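Local coordinates for serine-rich Repeat Adhesion Glycoprotein (Srr1) (Streptococcus agalactiae, PDB 4MBO) that binds fibrinogen as a surface glycoprotein and probably helps the bacterium adhere to its host, at residues 58-70 with 137-149. Numbering follows the deposited sequence. Where two conformers were deposited one is given.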
loop_
_atom_site.group_PDB
_atom_site.type_symbol
_atom_site.label_atom_id
_atom_site.label_comp_id
_atom_site.label_asym_id
_atom_site.label_seq_id
_atom_site.Cartn_x
_atom_site.Cartn_y
_atom_site.Cartn_z
ATOM N N ASP A 58 -13.100 -8.663 -28.140
ATOM C CA ASP A 58 -12.385 -7.425 -28.481
ATOM C C ASP A 58 -12.067 -6.729 -27.179
ATOM O O ASP A 58 -12.733 -6.959 -26.152
ATOM C CB ASP A 58 -13.209 -6.455 -29.322
ATOM C CG ASP A 58 -13.425 -6.915 -30.699
ATOM O OD1 ASP A 58 -12.730 -7.860 -31.169
ATOM O OD2 ASP A 58 -14.329 -6.294 -31.320
ATOM N N VAL A 59 -11.069 -5.859 -27.221
ATOM C CA VAL A 59 -10.624 -5.179 -26.018
ATOM C C VAL A 59 -10.501 -3.682 -26.208
ATOM O O VAL A 59 -10.477 -3.192 -27.342
ATOM C CB VAL A 59 -9.247 -5.703 -25.538
ATOM C CG1 VAL A 59 -9.301 -7.199 -25.223
ATOM C CG2 VAL A 59 -8.159 -5.428 -26.556
ATOM N N PHE A 60 -10.458 -2.956 -25.096
ATOM C CA PHE A 60 -10.053 -1.545 -25.113
ATOM C C PHE A 60 -9.195 -1.362 -23.884
ATOM O O PHE A 60 -9.275 -2.154 -22.936
ATOM C CB PHE A 60 -11.202 -0.530 -25.231
ATOM C CG PHE A 60 -12.062 -0.410 -24.021
ATOM C CD1 PHE A 60 -11.750 0.511 -23.017
ATOM C CD2 PHE A 60 -13.178 -1.206 -23.868
ATOM C CE1 PHE A 60 -12.555 0.639 -21.903
ATOM C CE2 PHE A 60 -13.976 -1.090 -22.742
ATOM C CZ PHE A 60 -13.653 -0.168 -21.750
ATOM N N THR A 61 -8.328 -0.342 -23.912
ATOM C CA THR A 61 -7.331 -0.178 -22.881
ATOM C C THR A 61 -7.316 1.222 -22.310
ATOM O O THR A 61 -7.195 2.197 -23.065
ATOM C CB THR A 61 -5.939 -0.515 -23.473
ATOM O OG1 THR A 61 -5.995 -1.808 -24.124
ATOM C CG2 THR A 61 -4.856 -0.551 -22.429
ATOM N N VAL A 62 -7.395 1.315 -20.988
ATOM C CA VAL A 62 -7.187 2.591 -20.274
ATOM C C VAL A 62 -5.754 2.552 -19.733
ATOM O O VAL A 62 -5.401 1.670 -18.959
ATOM C CB VAL A 62 -8.195 2.790 -19.154
ATOM C CG1 VAL A 62 -7.900 4.055 -18.367
ATOM C CG2 VAL A 62 -9.599 2.816 -19.718
ATOM N N LYS A 63 -4.930 3.480 -20.176
ATOM C CA LYS A 63 -3.517 3.503 -19.795
ATOM C C LYS A 63 -3.283 4.433 -18.625
ATOM O O LYS A 63 -3.715 5.570 -18.656
ATOM C CB LYS A 63 -2.687 3.922 -20.985
ATOM C CG LYS A 63 -2.933 3.085 -22.236
ATOM C CD LYS A 63 -2.141 3.709 -23.380
ATOM C CE LYS A 63 -2.402 3.067 -24.706
ATOM N NZ LYS A 63 -1.468 3.729 -25.662
ATOM N N LEU A 64 -2.585 3.955 -17.594
ATOM C CA LEU A 64 -2.224 4.804 -16.473
ATOM C C LEU A 64 -0.697 5.044 -16.508
ATOM O O LEU A 64 0.075 4.268 -17.053
ATOM C CB LEU A 64 -2.590 4.161 -15.132
ATOM C CG LEU A 64 -4.008 3.618 -14.976
ATOM C CD1 LEU A 64 -4.145 2.969 -13.607
ATOM C CD2 LEU A 64 -5.013 4.728 -15.211
ATOM N N SER A 65 -0.271 6.159 -15.943
ATOM C CA SER A 65 1.134 6.427 -15.780
ATOM C C SER A 65 1.755 5.402 -14.840
ATOM O O SER A 65 1.038 4.725 -14.092
ATOM C CB SER A 65 1.327 7.873 -15.290
ATOM O OG SER A 65 0.544 8.199 -14.131
ATOM N N ASP A 66 3.071 5.245 -14.912
ATOM C CA ASP A 66 3.774 4.255 -14.121
ATOM C C ASP A 66 3.638 4.430 -12.635
ATOM O O ASP A 66 3.943 3.509 -11.884
ATOM C CB ASP A 66 5.282 4.313 -14.392
ATOM C CG ASP A 66 5.681 3.725 -15.684
ATOM O OD1 ASP A 66 4.850 3.349 -16.510
ATOM O OD2 ASP A 66 6.933 3.642 -15.871
ATOM N N ASN A 67 3.235 5.610 -12.190
ATOM C CA ASN A 67 3.137 5.851 -10.777
ATOM C C ASN A 67 1.721 5.782 -10.250
ATOM O O ASN A 67 1.464 6.295 -9.172
ATOM C CB ASN A 67 3.730 7.215 -10.438
ATOM C CG ASN A 67 3.041 8.352 -11.177
ATOM O OD1 ASN A 67 2.046 8.144 -11.877
ATOM N ND2 ASN A 67 3.550 9.563 -10.991
ATOM N N LEU A 68 0.823 5.137 -10.985
ATOM C CA LEU A 68 -0.583 5.072 -10.612
ATOM C C LEU A 68 -1.092 3.642 -10.746
ATOM O O LEU A 68 -0.778 2.986 -11.745
ATOM C CB LEU A 68 -1.329 6.022 -11.560
ATOM C CG LEU A 68 -2.742 6.462 -11.268
ATOM C CD1 LEU A 68 -2.806 7.274 -10.004
ATOM C CD2 LEU A 68 -3.291 7.275 -12.446
ATOM N N ASP A 69 -1.829 3.133 -9.738
ATOM C CA ASP A 69 -2.376 1.770 -9.748
ATOM C C ASP A 69 -3.836 1.795 -9.288
ATOM O O ASP A 69 -4.338 2.827 -8.865
ATOM C CB ASP A 69 -1.510 0.780 -8.960
ATOM C CG ASP A 69 -1.525 0.997 -7.471
ATOM O OD1 ASP A 69 -2.625 1.119 -6.913
ATOM O OD2 ASP A 69 -0.417 0.961 -6.843
ATOM N N THR A 70 -4.522 0.672 -9.466
ATOM C CA THR A 70 -5.913 0.498 -9.084
ATOM C C THR A 70 -6.089 -0.232 -7.755
ATOM O O THR A 70 -7.201 -0.646 -7.395
ATOM C CB THR A 70 -6.625 -0.369 -10.150
ATOM O OG1 THR A 70 -5.925 -1.626 -10.258
ATOM C CG2 THR A 70 -6.631 0.354 -11.476
ATOM N N ASP A 137 7.460 17.814 -3.253
ATOM C CA ASP A 137 6.899 18.478 -4.444
ATOM C C ASP A 137 5.792 17.626 -5.087
ATOM O O ASP A 137 5.679 16.440 -4.834
ATOM C CB ASP A 137 8.013 18.765 -5.458
ATOM C CG ASP A 137 9.287 19.487 -4.838
ATOM O OD1 ASP A 137 9.268 20.189 -3.772
ATOM O OD2 ASP A 137 10.360 19.357 -5.494
ATOM N N LYS A 138 5.000 18.248 -5.952
ATOM C CA LYS A 138 3.915 17.543 -6.615
ATOM C C LYS A 138 4.399 16.548 -7.659
ATOM O O LYS A 138 5.338 16.824 -8.411
ATOM C CB LYS A 138 2.948 18.521 -7.283
ATOM C CG LYS A 138 2.148 19.378 -6.310
ATOM C CD LYS A 138 1.104 20.248 -7.006
ATOM C CE LYS A 138 1.770 21.253 -7.936
ATOM N NZ LYS A 138 0.892 22.323 -8.553
ATOM N N GLN A 139 3.732 15.401 -7.687
ATOM C CA GLN A 139 3.988 14.331 -8.643
ATOM C C GLN A 139 2.924 14.438 -9.720
ATOM O O GLN A 139 1.844 14.931 -9.458
ATOM C CB GLN A 139 3.868 12.973 -7.947
ATOM C CG GLN A 139 4.716 12.847 -6.685
ATOM C CD GLN A 139 6.185 13.000 -6.994
ATOM O OE1 GLN A 139 6.794 12.113 -7.604
ATOM N NE2 GLN A 139 6.788 14.079 -6.511
ATOM N N CYS A 140 3.226 13.949 -10.907
ATOM C CA CYS A 140 2.321 14.020 -12.060
ATOM C C CYS A 140 1.659 12.643 -12.317
ATOM O O CYS A 140 2.350 11.626 -12.458
ATOM C CB CYS A 140 3.155 14.476 -13.268
ATOM S SG CYS A 140 2.455 14.079 -14.877
ATOM N N PHE A 141 0.333 12.621 -12.339
ATOM C CA PHE A 141 -0.468 11.401 -12.556
ATOM C C PHE A 141 -1.300 11.589 -13.798
ATOM O O PHE A 141 -1.929 12.601 -13.945
ATOM C CB PHE A 141 -1.351 11.091 -11.361
ATOM C CG PHE A 141 -0.589 10.990 -10.077
ATOM C CD1 PHE A 141 0.095 9.829 -9.753
ATOM C CD2 PHE A 141 -0.544 12.059 -9.195
ATOM C CE1 PHE A 141 0.820 9.733 -8.611
ATOM C CE2 PHE A 141 0.189 11.961 -8.021
ATOM C CZ PHE A 141 0.854 10.793 -7.728
ATOM N N THR A 142 -1.273 10.615 -14.692
ATOM C CA THR A 142 -2.033 10.688 -15.948
ATOM C C THR A 142 -2.747 9.382 -16.293
ATOM O O THR A 142 -2.397 8.308 -15.840
ATOM C CB THR A 142 -1.156 11.107 -17.164
ATOM O OG1 THR A 142 -0.147 10.113 -17.483
ATOM C CG2 THR A 142 -0.473 12.467 -16.901
ATOM N N ALA A 143 -3.751 9.510 -17.148
ATOM C CA ALA A 143 -4.493 8.388 -17.670
ATOM C C ALA A 143 -4.901 8.737 -19.078
ATOM O O ALA A 143 -5.328 9.852 -19.351
ATOM C CB ALA A 143 -5.706 8.086 -16.824
ATOM N N THR A 144 -4.856 7.744 -19.960
ATOM C CA THR A 144 -5.181 7.910 -21.371
ATOM C C THR A 144 -6.187 6.881 -21.855
ATOM O O THR A 144 -6.095 5.715 -21.523
ATOM C CB THR A 144 -3.906 7.742 -22.225
ATOM O OG1 THR A 144 -2.978 8.795 -21.907
ATOM C CG2 THR A 144 -4.189 7.812 -23.705
ATOM N N LEU A 145 -7.149 7.329 -22.666
ATOM C CA LEU A 145 -8.076 6.425 -23.317
ATOM C C LEU A 145 -8.148 6.924 -24.766
ATOM O O LEU A 145 -8.677 7.980 -25.040
ATOM C CB LEU A 145 -9.460 6.408 -22.632
ATOM C CG LEU A 145 -10.500 5.518 -23.331
ATOM C CD1 LEU A 145 -10.051 4.080 -23.549
ATOM C CD2 LEU A 145 -11.757 5.518 -22.486
ATOM N N ASN A 146 -7.566 6.135 -25.671
ATOM C CA ASN A 146 -7.434 6.502 -27.076
ATOM C C ASN A 146 -6.684 7.841 -27.134
ATOM O O ASN A 146 -5.592 7.980 -26.579
ATOM C CB ASN A 146 -8.781 6.558 -27.780
ATOM C CG ASN A 146 -8.646 6.649 -29.314
ATOM O OD1 ASN A 146 -7.689 6.131 -29.902
ATOM N ND2 ASN A 146 -9.612 7.282 -29.954
ATOM N N ASN A 147 -7.295 8.836 -27.752
ATOM C CA ASN A 147 -6.639 10.140 -27.918
ATOM C C ASN A 147 -6.963 11.150 -26.824
ATOM O O ASN A 147 -6.566 12.313 -26.922
ATOM C CB ASN A 147 -7.024 10.712 -29.301
ATOM C CG ASN A 147 -6.478 9.879 -30.449
ATOM O OD1 ASN A 147 -7.142 9.694 -31.490
ATOM N ND2 ASN A 147 -5.285 9.336 -30.263
ATOM N N GLN A 148 -7.660 10.728 -25.768
ATOM C CA GLN A 148 -7.988 11.642 -24.676
ATOM C C GLN A 148 -7.151 11.334 -23.466
ATOM O O GLN A 148 -6.971 10.166 -23.115
ATOM C CB GLN A 148 -9.453 11.508 -24.290
ATOM C CG GLN A 148 -10.416 11.779 -25.442
ATOM C CD GLN A 148 -10.224 13.107 -26.158
ATOM O OE1 GLN A 148 -10.285 13.162 -27.402
ATOM N NE2 GLN A 148 -9.970 14.142 -25.424
ATOM N N VAL A 149 -6.672 12.387 -22.823
ATOM C CA VAL A 149 -5.774 12.239 -21.685
ATOM C C VAL A 149 -6.169 13.153 -20.556
ATOM O O VAL A 149 -6.683 14.255 -20.780
ATOM C CB VAL A 149 -4.309 12.584 -22.109
ATOM C CG1 VAL A 149 -3.303 12.147 -21.058
ATOM C CG2 VAL A 149 -3.939 11.925 -23.425
HETATM O O HOH W 1 -6.330 3.705 -25.113
HETATM O O HOH W 2 -3.490 6.117 -26.778
HETATM O O HOH W 3 6.061 10.465 -9.634
#
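Asn-67 reaches across to strand 139-145 with its side-chain amide, and ND2 gives the Cys-140 carbonyl O a nearly straight 2.8 Å bond. The acceptor lies in the amide plane, although the donor sits above the plane of the carbonyl. At the other end of the amide, OD1 accepts the hydroxyl of Ser-65 at 2.7 Å from OG, while ND2 also donates to a water held by Gln-139 OE1. Three partners thus fix the rotation of the amide, a task suited to a side chain that both donates and accepts.

Ser-65 OG lies between its own backbone N and carbonyl carbon (chi1 52°), 3.1 Å from Thr-142 N. The hydroxyl receives the strand N-H and donates its own hydrogen to Asn-67 OD1, continuing the pairing where 65-68 turns from strand 59-64. Phe-141 crosses Asn-67 at about a right angle, CD1 3.3 Å from Asn-67 OD1; its ring edge meets the Asn-67 backbone O in plane, a C-H facing a carbonyl.

Lys-63 and Thr-144 form an antiparallel hydrogen-bonded pair, CB atoms 4.2 Å apart; the extended lysine leads away, suiting the outer face. On the buried face, Leu-64 CD2 meets the small Ala-143 CB at 3.8 Å, and Leu-145 CD1 touches both Phe-60 CD1 and Val-62 CG2. Apolar residues turned to the core, with Ala-143 and Leu-145 against strand 20-25, and polar ones on the reverse face are characteristic of an Ig-like beta sandwich, here the adhesin's bacterial Ig domain.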